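PDB 2YJK: Afp from Microbacterium arborescens, which probably binds and stores iron as a dodecameric, ferritin-like Dps protein, taking iron up into its shell. Local coordinates for residues A118-V121 / D122-A125; Q138-A141 / I142-R146. All blocks are in the same frame, centred on the assembly; numbering follows the deposited sequence.

Contact 1 of 2, residues A118-V121 / D122-A125; sequences AALV and DLQA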
loop_
_atom_site.group_PDB
_atom_site.type_symbol
_atom_site.label_atom_id
_atom_site.label_comp_id
_atom_site.label_asym_id
_atom_site.label_seq_id
_atom_site.Cartn_x
_atom_site.Cartn_y
_atom_site.Cartn_z
ATOM N N ALA C 118 23.234 -10.533 -28.718
ATOM C CA ALA C 118 23.127 -12.002 -28.990
ATOM C C ALA C 118 21.675 -12.507 -28.713
ATOM O O ALA C 118 21.137 -13.297 -29.505
ATOM C CB ALA C 118 24.136 -12.821 -28.127
ATOM N N ALA C 119 21.053 -12.030 -27.618
ATOM C CA ALA C 119 19.664 -12.412 -27.318
ATOM C C ALA C 119 18.712 -11.881 -28.391
ATOM O O ALA C 119 17.802 -12.622 -28.839
ATOM C CB ALA C 119 19.243 -11.947 -25.952
ATOM N N LEU C 120 18.949 -10.646 -28.836
ATOM C CA LEU C 120 18.119 -10.026 -29.896
ATOM C C LEU C 120 18.088 -10.810 -31.197
ATOM O O LEU C 120 17.022 -10.946 -31.820
ATOM C CB LEU C 120 18.500 -8.554 -30.184
ATOM C CG LEU C 120 18.084 -7.610 -29.065
ATOM C CD1 LEU C 120 18.665 -6.218 -29.291
ATOM C CD2 LEU C 120 16.535 -7.543 -28.927
ATOM N N VAL C 121 19.241 -11.314 -31.625
ATOM C CA VAL C 121 19.313 -12.179 -32.790
ATOM C C VAL C 121 18.406 -13.388 -32.566
ATOM O O VAL C 121 17.665 -13.751 -33.447
ATOM C CB VAL C 121 20.810 -12.632 -33.097
ATOM C CG1 VAL C 121 20.904 -13.934 -34.058
ATOM C CG2 VAL C 121 21.612 -11.453 -33.678
ATOM N N ASP C 122 18.441 -14.002 -31.394
ATOM C CA ASP C 122 17.590 -15.185 -31.157
ATOM C C ASP C 122 16.103 -14.798 -31.012
ATOM O O ASP C 122 15.233 -15.530 -31.461
ATOM C CB ASP C 122 18.074 -15.991 -29.965
ATOM C CG ASP C 122 19.377 -16.813 -30.262
ATOM O OD1 ASP C 122 19.635 -17.316 -31.425
ATOM O OD2 ASP C 122 20.147 -17.013 -29.290
ATOM N N LEU C 123 15.797 -13.633 -30.425
ATOM C CA LEU C 123 14.388 -13.178 -30.404
ATOM C C LEU C 123 13.836 -12.926 -31.834
ATOM O O LEU C 123 12.675 -13.286 -32.147
ATOM C CB LEU C 123 14.193 -11.984 -29.476
ATOM C CG LEU C 123 14.263 -12.360 -27.987
ATOM C CD1 LEU C 123 14.734 -11.170 -27.176
ATOM C CD2 LEU C 123 12.905 -12.902 -27.480
ATOM N N GLN C 124 14.667 -12.353 -32.706
ATOM C CA GLN C 124 14.211 -12.027 -34.047
ATOM C C GLN C 124 14.056 -13.329 -34.843
ATOM O O GLN C 124 13.038 -13.545 -35.446
ATOM C CB GLN C 124 15.124 -10.999 -34.744
ATOM C CG GLN C 124 14.578 -10.450 -36.133
ATOM C CD GLN C 124 13.199 -9.713 -35.995
ATOM O OE1 GLN C 124 13.009 -8.868 -35.107
ATOM N NE2 GLN C 124 12.240 -10.069 -36.848
ATOM N N ALA C 125 14.972 -14.265 -34.696
ATOM C CA ALA C 125 14.696 -15.609 -35.221
ATOM C C ALA C 125 13.376 -16.253 -34.680
ATOM O O ALA C 125 12.637 -16.887 -35.429
ATOM C CB ALA C 125 15.905 -16.545 -35.006
#

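Contact 2 of 2, residues Q138-A141 / I142-R146; sequences QDVA and IEIKR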
loop_
_atom_site.group_PDB
_atom_site.type_symbol
_atom_site.label_atom_id
_atom_site.label_comp_id
_atom_site.label_asym_id
_atom_site.label_seq_id
_atom_site.Cartn_x
_atom_site.Cartn_y
_atom_site.Cartn_z
ATOM N N GLN C 138 4.586 -16.512 -30.565
ATOM C CA GLN C 138 5.261 -15.417 -31.267
ATOM C C GLN C 138 5.107 -14.161 -30.418
ATOM O O GLN C 138 6.051 -13.391 -30.234
ATOM C CB GLN C 138 4.720 -15.211 -32.685
ATOM C CG GLN C 138 5.377 -14.037 -33.384
ATOM C CD GLN C 138 4.663 -13.615 -34.658
ATOM O OE1 GLN C 138 3.504 -13.299 -34.620
ATOM N NE2 GLN C 138 5.361 -13.606 -35.780
ATOM N N ASP C 139 3.905 -13.978 -29.870
ATOM C CA ASP C 139 3.608 -12.849 -29.002
ATOM C C ASP C 139 4.508 -12.804 -27.756
ATOM O O ASP C 139 4.901 -11.713 -27.283
ATOM C CB ASP C 139 2.121 -12.895 -28.622
ATOM C CG ASP C 139 1.676 -11.671 -27.809
ATOM O OD1 ASP C 139 1.536 -10.565 -28.421
ATOM O OD2 ASP C 139 1.431 -11.805 -26.575
ATOM N N VAL C 140 4.858 -13.966 -27.223
ATOM C CA VAL C 140 5.768 -14.004 -26.093
ATOM C C VAL C 140 7.102 -13.419 -26.559
ATOM O O VAL C 140 7.730 -12.621 -25.815
ATOM C CB VAL C 140 5.977 -15.466 -25.498
ATOM C CG1 VAL C 140 7.075 -15.448 -24.487
ATOM C CG2 VAL C 140 4.701 -15.919 -24.767
ATOM N N ALA C 141 7.542 -13.826 -27.758
ATOM C CA ALA C 141 8.863 -13.380 -28.280
ATOM C C ALA C 141 8.812 -11.904 -28.546
ATOM O O ALA C 141 9.730 -11.165 -28.197
ATOM C CB ALA C 141 9.241 -14.124 -29.564
ATOM N N ILE C 142 7.699 -11.450 -29.109
ATOM C CA ILE C 142 7.506 -10.017 -29.333
ATOM C C ILE C 142 7.549 -9.199 -28.039
ATOM O O ILE C 142 8.234 -8.152 -27.961
ATOM C CB ILE C 142 6.208 -9.707 -30.121
ATOM C CG1 ILE C 142 6.424 -10.047 -31.611
ATOM C CG2 ILE C 142 5.929 -8.228 -30.013
ATOM C CD1 ILE C 142 5.092 -10.222 -32.431
ATOM N N GLU C 143 6.803 -9.655 -27.027
ATOM C CA GLU C 143 6.762 -8.939 -25.764
ATOM C C GLU C 143 8.202 -8.872 -25.135
ATOM O O GLU C 143 8.641 -7.816 -24.684
ATOM C CB GLU C 143 5.776 -9.629 -24.824
ATOM C CG GLU C 143 5.826 -9.160 -23.337
ATOM C CD GLU C 143 5.001 -10.112 -22.457
ATOM O OE1 GLU C 143 3.775 -10.131 -22.633
ATOM O OE2 GLU C 143 5.582 -10.870 -21.636
ATOM N N ILE C 144 8.935 -9.978 -25.107
ATOM C CA ILE C 144 10.279 -9.920 -24.559
ATOM C C ILE C 144 11.232 -8.986 -25.421
ATOM O O ILE C 144 12.025 -8.191 -24.871
ATOM C CB ILE C 144 10.939 -11.331 -24.485
ATOM C CG1 ILE C 144 10.215 -12.263 -23.467
ATOM C CG2 ILE C 144 12.445 -11.178 -24.103
ATOM C CD1 ILE C 144 10.483 -13.773 -23.698
ATOM N N LYS C 145 11.159 -9.095 -26.767
ATOM C CA LYS C 145 11.922 -8.144 -27.620
ATOM C C LYS C 145 11.670 -6.627 -27.331
ATOM O O LYS C 145 12.611 -5.822 -27.316
ATOM C CB LYS C 145 11.737 -8.429 -29.105
ATOM C CG LYS C 145 12.879 -7.794 -29.894
ATOM C CD LYS C 145 12.787 -8.130 -31.399
ATOM C CE LYS C 145 14.050 -7.626 -32.201
ATOM N NZ LYS C 145 14.202 -6.169 -32.113
ATOM N N ARG C 146 10.430 -6.229 -27.107
ATOM C CA ARG C 146 10.154 -4.816 -26.765
ATOM C C ARG C 146 10.913 -4.403 -25.508
ATOM O O ARG C 146 11.581 -3.342 -25.504
ATOM C CB ARG C 146 8.657 -4.536 -26.530
ATOM C CG ARG C 146 7.869 -4.489 -27.814
ATOM C CD ARG C 146 6.417 -4.310 -27.501
ATOM N NE ARG C 146 6.178 -3.082 -26.737
ATOM C CZ ARG C 146 4.961 -2.687 -26.367
ATOM N NH1 ARG C 146 3.898 -3.387 -26.724
ATOM N NH2 ARG C 146 4.797 -1.608 -25.639
#

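Contact 1 of 2, residues A118-V121 / D122-A125
The carbonyl oxygen of Ala119 receives the backbone N-H of Leu123, with O to N at 2.7 Å. The next two bonds follow in step: Gln124 N to Leu120 O at 2.9 Å, and Ala125 N to Val121 O at 3.0 Å. At the front of the segment the bond from Asp122 N to Ala118 O is weak, stretched to 3.4 Å. This is regular alpha-helix in the middle of helix 105-130, one of the long helices of the ferritin-like bundle.

The side chains sort by face. Leu123 has CG swung beside its own backbone N (chi1 -73°), which carries the branch back over the Ala119 carbonyl, CG to O 3.6 Å; its CD1 comes within 4.4 Å of CD2 of Leu120, a loose apolar touch. Ala119 and Leu123 turn to helix 15-45, meeting Met32 and Val28, and the small methyl of Ala119 suits a buried place close to that helix. Leu120 instead lies against Lys145, Asp149 and Arg152 of helix 135-156. Asp122 also folds back along the helix, and its OD2 forms a salt bridge with Lys31. Gln124 takes a different course, CG anti to its N (chi1 -172°), and its end leads away from 118-121, bending so that NE2 bonds to Asp128 OD1. Four i to i+4 bonds, one weak, thus pair the carbonyls of 118-121 with the N-H groups of 122-125, while Ala119 and Leu123 give helix 15-45 an apolar surface, Asp122 adds a charged tie to it, and Leu120 lies on the side chains of charged residues of helix 135-156.

Contact 2 of 2, residues Q138-A141 / I142-R146
Residues 138-146 form a local, largely buried helical contact near the start of helix 135-156, where the bundle meets two other subunits of the dodecamer. Four backbone bonds hold it, among them Ile142 N to Gln138 O at 2.8 Å and Lys145 N to Ala141 O at 2.9 Å.

Two side-chain pairs four residues apart reinforce the turns. CD1 of Ile142 reaches CG of Gln138 at 3.9 Å, the two chains crossing at a slant, so the aliphatic part of the glutamine packs on the isoleucine while its NE2 bonds to Ile127 O and Asp131 OD1. Val140 and Ile144 run alongside each other in the same direction, with CG1 to CD1 also 3.9 Å. In Ile144, CG1 sits beside the backbone N (chi1 -66°); it therefore lies 3.4 Å from Val140 O, and CD1 extends back toward the valine. These branched residues fill the side next to helix 51-78, Val140 against Thr71 and Arg75, Ile144 against Tyr68. Ala141, small enough for a close approach, faces Ile127 of helix 105-130.

The acids lie on another face. Asp139 OD2 and Glu143 OE1 stand 4.9 Å apart without touching. Each is salt-bridged to NH1 of Arg146 of a third subunit, and Arg146 of this chain makes the same pair of bridges to Asp139 and Glu143 of the second. One guanidinium thus joins two carboxylates spaced by a single helical turn, which would offset their mutual repulsion. Val140 and Ile144 pack against helix 51-78 and Ala141 against helix 105-130, while Asp139, Glu143 and Arg146 carry the charges across the subunit boundaries.

Overall arrangement
Contact 1 and contact 2 sit on consecutive helices, 105-130 and 135-156, with centres about 11 Å apart, and their side chains touch. CD2 of Leu123 lies 3.8 Å from CG2 of Ile144 and CD2 of Leu120 lies 3.8 Å from CG of Lys145, while OE1 of Gln124 packs 3.3 Å from CE of Lys145, whose NZ is bridged to Asp149. Contact 1 touches no other chain; contact 2 reaches two other subunits. Contact 2 is also nearer to iron: the side chain of Gln138 is about 7 Å from a bound iron(III) ion, against about 12 Å for that of Gln124. The side chain of Val140 is about 8 Å from that of Glu74, an iron ligand in a structure of this protein, though no iron is bound to it in this chain.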